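PDB 1R5M: SIR4-interacting protein SIF2 from Saccharomyces cerevisiae, which antagonizes telomeric silencing, belongs to the Set3C corepressor complex and may recruit SIR4 to non-telomeric sites. Local coordinates for residues W214-D217 against D218-V221; E254-D257 against T258-L261; L314-L317 against K318-T321; S401-C404 against A405-I409. All coordinates share one frame; numbering follows the deposited sequence.

Contact 1: residues W214-D217 against D218-V221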
loop_
_atom_site.group_PDB
_atom_site.type_symbol
_atom_site.label_atom_id
_atom_site.label_comp_id
_atom_site.label_asym_id
_atom_site.label_seq_id
_atom_site.Cartn_x
_atom_site.Cartn_y
_atom_site.Cartn_z
ATOM N N TRP A 214 1.598 -7.054 -10.153
ATOM C CA TRP A 214 2.358 -7.694 -11.224
ATOM C C TRP A 214 2.861 -9.021 -10.671
ATOM O O TRP A 214 3.310 -9.084 -9.526
ATOM C CB TRP A 214 3.566 -6.844 -11.637
ATOM C CG TRP A 214 3.216 -5.627 -12.426
ATOM C CD1 TRP A 214 2.927 -4.387 -11.938
ATOM C CD2 TRP A 214 3.084 -5.543 -13.849
ATOM N NE1 TRP A 214 2.620 -3.532 -12.972
ATOM C CE2 TRP A 214 2.710 -4.217 -14.156
ATOM C CE3 TRP A 214 3.248 -6.461 -14.897
ATOM C CZ2 TRP A 214 2.493 -3.784 -15.473
ATOM C CZ3 TRP A 214 3.033 -6.030 -16.207
ATOM C CH2 TRP A 214 2.659 -4.702 -16.481
ATOM N N VAL A 215 2.796 -10.077 -11.477
ATOM C CA VAL A 215 3.268 -11.384 -11.023
ATOM C C VAL A 215 4.411 -11.903 -11.886
ATOM O O VAL A 215 4.881 -13.029 -11.708
ATOM C CB VAL A 215 2.121 -12.421 -10.990
ATOM C CG1 VAL A 215 1.056 -11.972 -10.007
ATOM C CG2 VAL A 215 1.526 -12.606 -12.376
ATOM N N ASP A 216 4.846 -11.065 -12.821
ATOM C CA ASP A 216 5.956 -11.370 -13.717
ATOM C C ASP A 216 6.238 -10.080 -14.481
ATOM O O ASP A 216 5.475 -9.119 -14.379
ATOM C CB ASP A 216 5.589 -12.492 -14.693
ATOM C CG ASP A 216 6.810 -13.250 -15.197
ATOM O OD1 ASP A 216 7.936 -12.718 -15.094
ATOM O OD2 ASP A 216 6.638 -14.379 -15.704
ATOM N N ASP A 217 7.329 -10.048 -15.237
ATOM C CA ASP A 217 7.674 -8.853 -15.995
ATOM C C ASP A 217 6.565 -8.472 -16.973
ATOM O O ASP A 217 6.399 -7.298 -17.308
ATOM C CB ASP A 217 8.982 -9.075 -16.761
ATOM C CG ASP A 217 10.163 -9.331 -15.838
ATOM O OD1 ASP A 217 10.491 -8.440 -15.029
ATOM O OD2 ASP A 217 10.761 -10.424 -15.923
ATOM N N ASP A 218 5.800 -9.466 -17.417
ATOM C CA ASP A 218 4.728 -9.233 -18.378
ATOM C C ASP A 218 3.399 -9.881 -18.000
ATOM O O ASP A 218 2.563 -10.131 -18.863
ATOM C CB ASP A 218 5.163 -9.748 -19.752
ATOM C CG ASP A 218 5.288 -11.259 -19.791
ATOM O OD1 ASP A 218 5.669 -11.853 -18.757
ATOM O OD2 ASP A 218 5.016 -11.853 -20.857
ATOM N N LYS A 219 3.201 -10.159 -16.715
ATOM C CA LYS A 219 1.958 -10.778 -16.266
ATOM C C LYS A 219 1.469 -10.049 -15.025
ATOM O O LYS A 219 2.272 -9.586 -14.217
ATOM C CB LYS A 219 2.179 -12.257 -15.940
ATOM C CG LYS A 219 2.773 -13.067 -17.085
ATOM C CD LYS A 219 3.037 -14.501 -16.653
ATOM C CE LYS A 219 3.780 -15.280 -17.734
ATOM N NZ LYS A 219 5.113 -14.683 -18.029
ATOM N N PHE A 220 0.155 -9.948 -14.879
ATOM C CA PHE A 220 -0.415 -9.252 -13.737
ATOM C C PHE A 220 -1.781 -9.799 -13.348
ATOM O O PHE A 220 -2.399 -10.555 -14.099
ATOM C CB PHE A 220 -0.504 -7.754 -14.045
ATOM C CG PHE A 220 -1.290 -7.428 -15.293
ATOM C CD1 PHE A 220 -2.655 -7.172 -15.227
ATOM C CD2 PHE A 220 -0.660 -7.375 -16.532
ATOM C CE1 PHE A 220 -3.382 -6.861 -16.375
ATOM C CE2 PHE A 220 -1.377 -7.067 -17.688
ATOM C CZ PHE A 220 -2.742 -6.809 -17.609
ATOM N N VAL A 221 -2.245 -9.420 -12.161
ATOM C CA VAL A 221 -3.538 -9.870 -11.665
ATOM C C VAL A 221 -4.404 -8.697 -11.217
ATOM O O VAL A 221 -3.901 -7.700 -10.691
ATOM C CB VAL A 221 -3.382 -10.853 -10.479
ATOM C CG1 VAL A 221 -2.707 -12.140 -10.942
ATOM C CG2 VAL A 221 -2.573 -10.200 -9.364
#
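Phe220 turns the edge of its ring toward the face of the Trp214 indole. The pair is T-shaped (edge-to-face), with planes 65° apart and the Phe220 ring centre 5.4 Å from that of the Trp214 six-membered ring. Trp214 CZ3 and Phe220 CD2 approach to 3.9 Å, and Phe220 CB sits over one face of the indole, toward its rim. At the edge of the same indole lies Asp218 CA. The indole N-H points elsewhere, to the backbone O of Lys156.

The two segments are the end of one beta hairpin in WD repeat 4 of the propeller, joined by a type I turn from Asp216 to Lys219. Val215 N donates to Lys219 O at 2.8 Å, and Val215 CG1 packs on Val221 CG1.

On the other side of the hairpin from the rings, Asp216 and Lys219 run side by side. The Lys219 chain is extended until its last torsion, chi4 61°, which bends NZ in between two carboxylates. NZ meets Asp216 OD2 at 2.8 Å, from above that carboxylate plane. It meets Asp218 OD1 at 3.0 Å on the syn side. The ammonium probably offsets the repulsion between these two carboxylates, whose planes are nearly perpendicular.

Contact 2: residues E254-D257 against T258-L261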
loop_
_atom_site.group_PDB
_atom_site.type_symbol
_atom_site.label_atom_id
_atom_site.label_comp_id
_atom_site.label_asym_id
_atom_site.label_seq_id
_atom_site.Cartn_x
_atom_site.Cartn_y
_atom_site.Cartn_z
ATOM N N GLU A 254 -0.375 -9.006 -3.272
ATOM C CA GLU A 254 1.067 -8.852 -3.103
ATOM C C GLU A 254 1.817 -10.082 -3.591
ATOM O O GLU A 254 1.656 -11.182 -3.050
ATOM C CB GLU A 254 1.408 -8.623 -1.628
ATOM C CG GLU A 254 0.944 -7.289 -1.058
ATOM C CD GLU A 254 1.765 -6.116 -1.564
ATOM O OE1 GLU A 254 2.781 -6.350 -2.253
ATOM O OE2 GLU A 254 1.396 -4.963 -1.264
ATOM N N PHE A 255 2.646 -9.894 -4.611
ATOM C CA PHE A 255 3.423 -10.993 -5.164
ATOM C C PHE A 255 4.833 -11.004 -4.586
ATOM O O PHE A 255 5.474 -9.959 -4.464
ATOM C CB PHE A 255 3.501 -10.868 -6.690
ATOM C CG PHE A 255 4.200 -12.018 -7.359
ATOM C CD1 PHE A 255 3.608 -13.277 -7.410
ATOM C CD2 PHE A 255 5.452 -11.842 -7.940
ATOM C CE1 PHE A 255 4.252 -14.348 -8.036
ATOM C CE2 PHE A 255 6.104 -12.904 -8.567
ATOM C CZ PHE A 255 5.502 -14.156 -8.615
ATOM N N ASN A 256 5.302 -12.194 -4.226
ATOM C CA ASN A 256 6.643 -12.382 -3.680
ATOM C C ASN A 256 7.469 -12.943 -4.842
ATOM O O ASN A 256 7.256 -14.072 -5.283
ATOM C CB ASN A 256 6.568 -13.360 -2.497
ATOM C CG ASN A 256 7.917 -13.620 -1.846
ATOM O OD1 ASN A 256 8.011 -13.742 -0.620
ATOM N ND2 ASN A 256 8.959 -13.730 -2.656
ATOM N N ASP A 257 8.405 -12.138 -5.340
ATOM C CA ASP A 257 9.219 -12.533 -6.484
ATOM C C ASP A 257 10.286 -13.582 -6.196
ATOM O O ASP A 257 10.954 -14.053 -7.117
ATOM C CB ASP A 257 9.861 -11.293 -7.112
ATOM C CG ASP A 257 10.328 -11.541 -8.534
ATOM O OD1 ASP A 257 9.544 -12.105 -9.326
ATOM O OD2 ASP A 257 11.473 -11.165 -8.862
ATOM N N THR A 258 10.452 -13.949 -4.930
ATOM C CA THR A 258 11.435 -14.968 -4.579
ATOM C C THR A 258 10.787 -16.346 -4.537
ATOM O O THR A 258 11.271 -17.275 -5.185
ATOM C CB THR A 258 12.103 -14.678 -3.223
ATOM O OG1 THR A 258 12.837 -13.450 -3.307
ATOM C CG2 THR A 258 13.065 -15.806 -2.852
ATOM N N ASN A 259 9.696 -16.491 -3.786
ATOM C CA ASN A 259 9.021 -17.781 -3.713
ATOM C C ASN A 259 7.963 -17.939 -4.811
ATOM O O ASN A 259 7.343 -18.993 -4.942
ATOM C CB ASN A 259 8.391 -18.004 -2.325
ATOM C CG ASN A 259 7.332 -16.976 -1.981
ATOM O OD1 ASN A 259 6.820 -16.283 -2.853
ATOM N ND2 ASN A 259 6.986 -16.889 -0.699
ATOM N N LYS A 260 7.776 -16.882 -5.601
ATOM C CA LYS A 260 6.821 -16.870 -6.709
ATOM C C LYS A 260 5.376 -17.144 -6.305
ATOM O O LYS A 260 4.615 -17.770 -7.046
ATOM C CB LYS A 260 7.248 -17.881 -7.782
ATOM C CG LYS A 260 8.666 -17.678 -8.294
ATOM C CD LYS A 260 8.854 -16.297 -8.906
ATOM C CE LYS A 260 10.264 -16.123 -9.455
ATOM N NZ LYS A 260 10.481 -14.751 -9.994
ATOM N N LEU A 261 4.996 -16.671 -5.124
ATOM C CA LEU A 261 3.637 -16.863 -4.641
ATOM C C LEU A 261 2.911 -15.534 -4.532
ATOM O O LEU A 261 3.518 -14.504 -4.242
ATOM C CB LEU A 261 3.644 -17.535 -3.268
ATOM C CG LEU A 261 4.252 -18.938 -3.181
ATOM C CD1 LEU A 261 4.257 -19.394 -1.729
ATOM C CD2 LEU A 261 3.450 -19.909 -4.040
#
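Phe255 carries CG anti to its own N (chi1 -176°), which brings the ring up against the backbone of Lys260 and Leu261. The bend of Lys260 at chi2 (-59°), followed by an extended end, returns its ammonium to Asp257. The Phe255 ring meets peptide atoms more than side chains. CD1 lies 3.4 Å from Leu261 O, and CE1 lies 3.5 Å from Lys260 C. Asp257 OD1 lies at the ring edge, in its plane. The Lys260 chain also passes the ring, with CD near CZ.

The ammonium of Lys260 holds two oxygens of one residue. NZ forms a salt bridge with Asp257 OD1 at 2.9 Å, coming from above the carboxylate plane. It also donates to the backbone Asp257 O at 3.0 Å. Side chain and main chain of Asp257 are thus tied to the same charge, across an exposed turn.

This turn links strand 250-256 to strand 261-266 in WD repeat 5, within one four-stranded blade of the beta propeller. Asn256 N donates almost straight to Leu261 O at 2.9 Å and ties the two arms together.

Asn259 makes an Asx turn inside the loop. Its OD1 accepts from Leu261 N at 2.9 Å, with the donor lying above the carbonyl plane. Asn259 ND2 is held by the backbone O of Asp300, beyond the turn. Trp297, on strand 292-298 of the following blade, packs against Asn256, Asn259 and Leu261. On the preceding blade, the carboxylate oxygen OE2 of Glu213 accepts from Phe255 N.

Contact 3: residues L314-L317 against K318-T321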
loop_
_atom_site.group_PDB
_atom_site.type_symbol
_atom_site.label_atom_id
_atom_site.label_comp_id
_atom_site.label_asym_id
_atom_site.label_seq_id
_atom_site.Cartn_x
_atom_site.Cartn_y
_atom_site.Cartn_z
ATOM N N LEU A 314 0.028 -12.973 12.361
ATOM C CA LEU A 314 1.194 -13.468 11.630
ATOM C C LEU A 314 0.925 -14.940 11.344
ATOM O O LEU A 314 0.654 -15.723 12.264
ATOM C CB LEU A 314 2.460 -13.310 12.478
ATOM C CG LEU A 314 3.767 -13.804 11.853
ATOM C CD1 LEU A 314 4.135 -12.936 10.655
ATOM C CD2 LEU A 314 4.872 -13.757 12.898
ATOM N N TRP A 315 1.006 -15.312 10.071
ATOM C CA TRP A 315 0.713 -16.674 9.641
ATOM C C TRP A 315 1.929 -17.409 9.092
ATOM O O TRP A 315 2.780 -16.811 8.442
ATOM C CB TRP A 315 -0.374 -16.646 8.560
ATOM C CG TRP A 315 -1.529 -15.708 8.841
ATOM C CD1 TRP A 315 -1.586 -14.365 8.583
ATOM C CD2 TRP A 315 -2.801 -16.063 9.391
ATOM N NE1 TRP A 315 -2.823 -13.864 8.933
ATOM C CE2 TRP A 315 -3.585 -14.888 9.431
ATOM C CE3 TRP A 315 -3.356 -17.264 9.855
ATOM C CZ2 TRP A 315 -4.898 -14.881 9.914
ATOM C CZ3 TRP A 315 -4.658 -17.254 10.335
ATOM C CH2 TRP A 315 -5.414 -16.072 10.360
ATOM N N SER A 316 1.987 -18.714 9.348
ATOM C CA SER A 316 3.083 -19.556 8.878
ATOM C C SER A 316 2.651 -20.429 7.704
ATOM O O SER A 316 1.689 -21.189 7.808
ATOM C CB SER A 316 3.576 -20.461 10.012
ATOM O OG SER A 316 4.429 -21.487 9.521
ATOM N N LEU A 317 3.352 -20.319 6.579
ATOM C CA LEU A 317 3.028 -21.152 5.426
ATOM C C LEU A 317 3.563 -22.567 5.645
ATOM O O LEU A 317 2.926 -23.544 5.258
ATOM C CB LEU A 317 3.627 -20.568 4.139
ATOM C CG LEU A 317 2.784 -19.509 3.421
ATOM C CD1 LEU A 317 2.671 -18.251 4.276
ATOM C CD2 LEU A 317 3.424 -19.186 2.080
ATOM N N LYS A 318 4.725 -22.672 6.285
ATOM C CA LYS A 318 5.338 -23.972 6.534
ATOM C C LYS A 318 4.518 -24.850 7.468
ATOM O O LYS A 318 4.484 -26.068 7.303
ATOM C CB LYS A 318 6.752 -23.790 7.099
ATOM C CG LYS A 318 7.723 -23.204 6.084
ATOM C CD LYS A 318 9.032 -22.764 6.713
ATOM C CE LYS A 318 9.873 -23.931 7.185
ATOM N NZ LYS A 318 11.185 -23.438 7.707
ATOM N N GLN A 319 3.850 -24.234 8.439
ATOM C CA GLN A 319 3.046 -24.986 9.398
ATOM C C GLN A 319 1.543 -24.834 9.181
ATOM O O GLN A 319 0.746 -25.447 9.897
ATOM C CB GLN A 319 3.387 -24.552 10.828
ATOM C CG GLN A 319 4.854 -24.690 11.201
ATOM C CD GLN A 319 5.415 -26.058 10.873
ATOM O OE1 GLN A 319 4.827 -27.083 11.221
ATOM N NE2 GLN A 319 6.563 -26.081 10.206
ATOM N N ASN A 320 1.160 -24.025 8.195
ATOM C CA ASN A 320 -0.249 -23.777 7.891
ATOM C C ASN A 320 -1.025 -23.434 9.157
ATOM O O ASN A 320 -2.007 -24.094 9.503
ATOM C CB ASN A 320 -0.882 -24.997 7.212
ATOM C CG ASN A 320 -2.360 -24.800 6.928
ATOM O OD1 ASN A 320 -2.792 -23.698 6.593
ATOM N ND2 ASN A 320 -3.141 -25.868 7.059
ATOM N N THR A 321 -0.595 -22.385 9.846
ATOM C CA THR A 321 -1.267 -22.021 11.079
ATOM C C THR A 321 -0.935 -20.605 11.519
ATOM O O THR A 321 0.025 -19.996 11.038
ATOM C CB THR A 321 -0.863 -23.003 12.205
ATOM O OG1 THR A 321 -1.730 -22.837 13.333
ATOM C CG2 THR A 321 0.576 -22.754 12.639
HETATM O O HOH W 1 6.534 -20.494 8.078
#
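The indole of Trp315 comes near Thr321 C obliquely, and Trp315 CB stands 4.2 Å from Thr321 O. The phenyl ring of Phe285 meets the same indole, their planes about 20° apart. Trp315 NE1 is hydrogen-bonded to Ser305 OG, so the polar edge is held within the blade.

Ser316 bonds to the turn through N, O and OG. Its N donates to Thr321 O at 2.9 Å, nearly straight, and its O accepts from Thr321 N at 3.3 Å. Placing OG anti to the backbone N (chi1 167°) turns the hydroxyl toward the loop backbone. There it accepts from Gln319 N at 3.0 Å. Gln319 CB also lies against this oxygen, at 3.5 Å. Asn320 and Thr321 both face Ser316, which makes a G1 beta bulge. Asn320, in the first position of the bulge, has the positive phi (49°) usual there. The loop that ends in this bulge links strands 311-316 and 321-327 of the propeller.

A water lies 2.7 Å from Ser316 OG and accepts a weak bond from Lys318 N. The hydroxyl of this buried serine thus has both a peptide N-H and a water as partners. Side chain and backbone of one residue together help to hold the path from Lys318 to Thr321, while the Lys318 and Gln319 chains lead outward and are exposed.

Contact 4: residues S401-C404 against A405-I409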
loop_
_atom_site.group_PDB
_atom_site.type_symbol
_atom_site.label_atom_id
_atom_site.label_comp_id
_atom_site.label_asym_id
_atom_site.label_seq_id
_atom_site.Cartn_x
_atom_site.Cartn_y
_atom_site.Cartn_z
ATOM N N SER A 401 3.476 5.393 6.171
ATOM C CA SER A 401 4.492 4.863 5.272
ATOM C C SER A 401 5.869 4.883 5.914
ATOM O O SER A 401 6.207 5.813 6.649
ATOM C CB SER A 401 4.517 5.681 3.980
ATOM O OG SER A 401 4.862 7.028 4.246
ATOM N N TRP A 402 6.652 3.847 5.625
ATOM C CA TRP A 402 8.014 3.704 6.141
ATOM C C TRP A 402 9.051 4.232 5.160
ATOM O O TRP A 402 8.916 4.034 3.949
ATOM C CB TRP A 402 8.391 2.235 6.323
ATOM C CG TRP A 402 7.735 1.464 7.407
ATOM C CD1 TRP A 402 6.610 0.693 7.307
ATOM C CD2 TRP A 402 8.246 1.262 8.724
ATOM N NE1 TRP A 402 6.400 0.011 8.484
ATOM C CE2 TRP A 402 7.390 0.345 9.371
ATOM C CE3 TRP A 402 9.352 1.766 9.422
ATOM C CZ2 TRP A 402 7.608 -0.083 10.681
ATOM C CZ3 TRP A 402 9.570 1.339 10.728
ATOM C CH2 TRP A 402 8.701 0.425 11.342
ATOM N N ASN A 403 10.107 4.866 5.666
ATOM C CA ASN A 403 11.164 5.285 4.756
ATOM C C ASN A 403 11.969 3.998 4.537
ATOM O O ASN A 403 11.801 3.024 5.280
ATOM C CB ASN A 403 11.993 6.453 5.331
ATOM C CG ASN A 403 12.992 6.041 6.396
ATOM O OD1 ASN A 403 12.779 5.103 7.161
ATOM N ND2 ASN A 403 14.092 6.787 6.467
ATOM N N CYS A 404 12.814 3.961 3.515
ATOM C CA CYS A 404 13.531 2.727 3.215
ATOM C C CYS A 404 14.498 2.217 4.277
ATOM O O CYS A 404 14.780 1.020 4.331
ATOM C CB CYS A 404 14.243 2.840 1.856
ATOM S SG CYS A 404 15.536 4.091 1.727
ATOM N N ALA A 405 14.989 3.113 5.126
ATOM C CA ALA A 405 15.927 2.732 6.178
ATOM C C ALA A 405 15.210 2.213 7.421
ATOM O O ALA A 405 15.830 1.623 8.310
ATOM C CB ALA A 405 16.805 3.923 6.541
ATOM N N GLY A 406 13.902 2.438 7.482
ATOM C CA GLY A 406 13.128 1.985 8.623
ATOM C C GLY A 406 13.280 2.821 9.881
ATOM O O GLY A 406 12.945 2.354 10.971
ATOM N N ASN A 407 13.776 4.050 9.753
ATOM C CA ASN A 407 13.940 4.904 10.928
ATOM C C ASN A 407 12.962 6.074 10.964
ATOM O O ASN A 407 13.037 6.926 11.850
ATOM C CB ASN A 407 15.382 5.428 11.034
ATOM C CG ASN A 407 15.861 6.115 9.766
ATOM O OD1 ASN A 407 15.112 6.835 9.110
ATOM N ND2 ASN A 407 17.129 5.909 9.430
ATOM N N LYS A 408 12.043 6.111 10.003
ATOM C CA LYS A 408 11.039 7.168 9.943
ATOM C C LYS A 408 9.731 6.647 9.367
ATOM O O LYS A 408 9.726 5.794 8.477
ATOM C CB LYS A 408 11.516 8.333 9.068
ATOM C CG LYS A 408 12.753 9.054 9.582
ATOM C CD LYS A 408 13.154 10.177 8.643
ATOM C CE LYS A 408 14.410 10.877 9.133
ATOM N NZ LYS A 408 15.546 9.922 9.279
ATOM N N ILE A 409 8.626 7.160 9.894
ATOM C CA ILE A 409 7.297 6.809 9.407
ATOM C C ILE A 409 6.528 8.106 9.217
ATOM O O ILE A 409 6.579 8.998 10.067
ATOM C CB ILE A 409 6.516 5.904 10.399
ATOM C CG1 ILE A 409 7.124 4.500 10.404
ATOM C CG2 ILE A 409 5.038 5.826 10.003
ATOM C CD1 ILE A 409 6.438 3.522 11.351
#
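Ile409 lays its CD1 on the six-membered ring of Trp402 in a CH-pi contact. The methyl is 3.6 Å from the ring centroid and only 2° off the normal. Ile409 CG1 lies against Trp402 CE3 at 3.7 Å. At the edge of the ring, Gly406 O approaches Trp402 CZ3 at 3.5 Å, near the ring plane.

Away from the ring, the amide of Asn403 turns into the loop and bonds to it. With CG between N and the carbonyl carbon (chi1 77°), the amide reaches the loop backbone. OD1 accepts from Asn407 N at 3.0 Å, in plane on a lone pair, and from Lys408 N at 3.1 Å, from above the plane. Asn403 ND2 gives to Asn407 OD1 at 2.8 Å. Lys408 NZ reaches that oxygen from the opposite face. Around this core Asn403 N donates to Lys408 O, and Gly406 N to Asn403 O closes a type I turn.

In a second shell, Glu58 accepts from Asn403 ND2 with its backbone O and from Asn407 ND2 with its carboxylate OE2. Arg337 O accepts from Trp402 NE1. The hairpin of strands 397-402 and 408-413 in WD repeat 8 thus sits between strand 344-349, which packs on Trp402 and Ile409, and strand 50-53, whose Trp53 touches Asn403 and Lys408.

In the fold
The four contacts follow one another along the chain, and none nests in or crosses another. Each closes a short turn between adjacent antiparallel strands. Contact 1 joins strands 213-216 and 219-223 in WD repeat 4, and contact 2 joins 250-256 and 261-266 in WD repeat 5. These two touch: Phe255 CB packs on Trp214 O at 3.4 Å, linking neighbouring blades. Contact 3 links strand 311-316 of WD repeat 6 to strand 321-327. Leu317 CD2 reaches Leu261 CD1 of contact 2 at 3.9 Å. Contact 4, in WD repeat 8, stands apart; the nearest of the other centres, that of contact 2, is about 22 Å away. Through Glu58 and Trp53 it ties the last repeat to the N-terminal part of the ring.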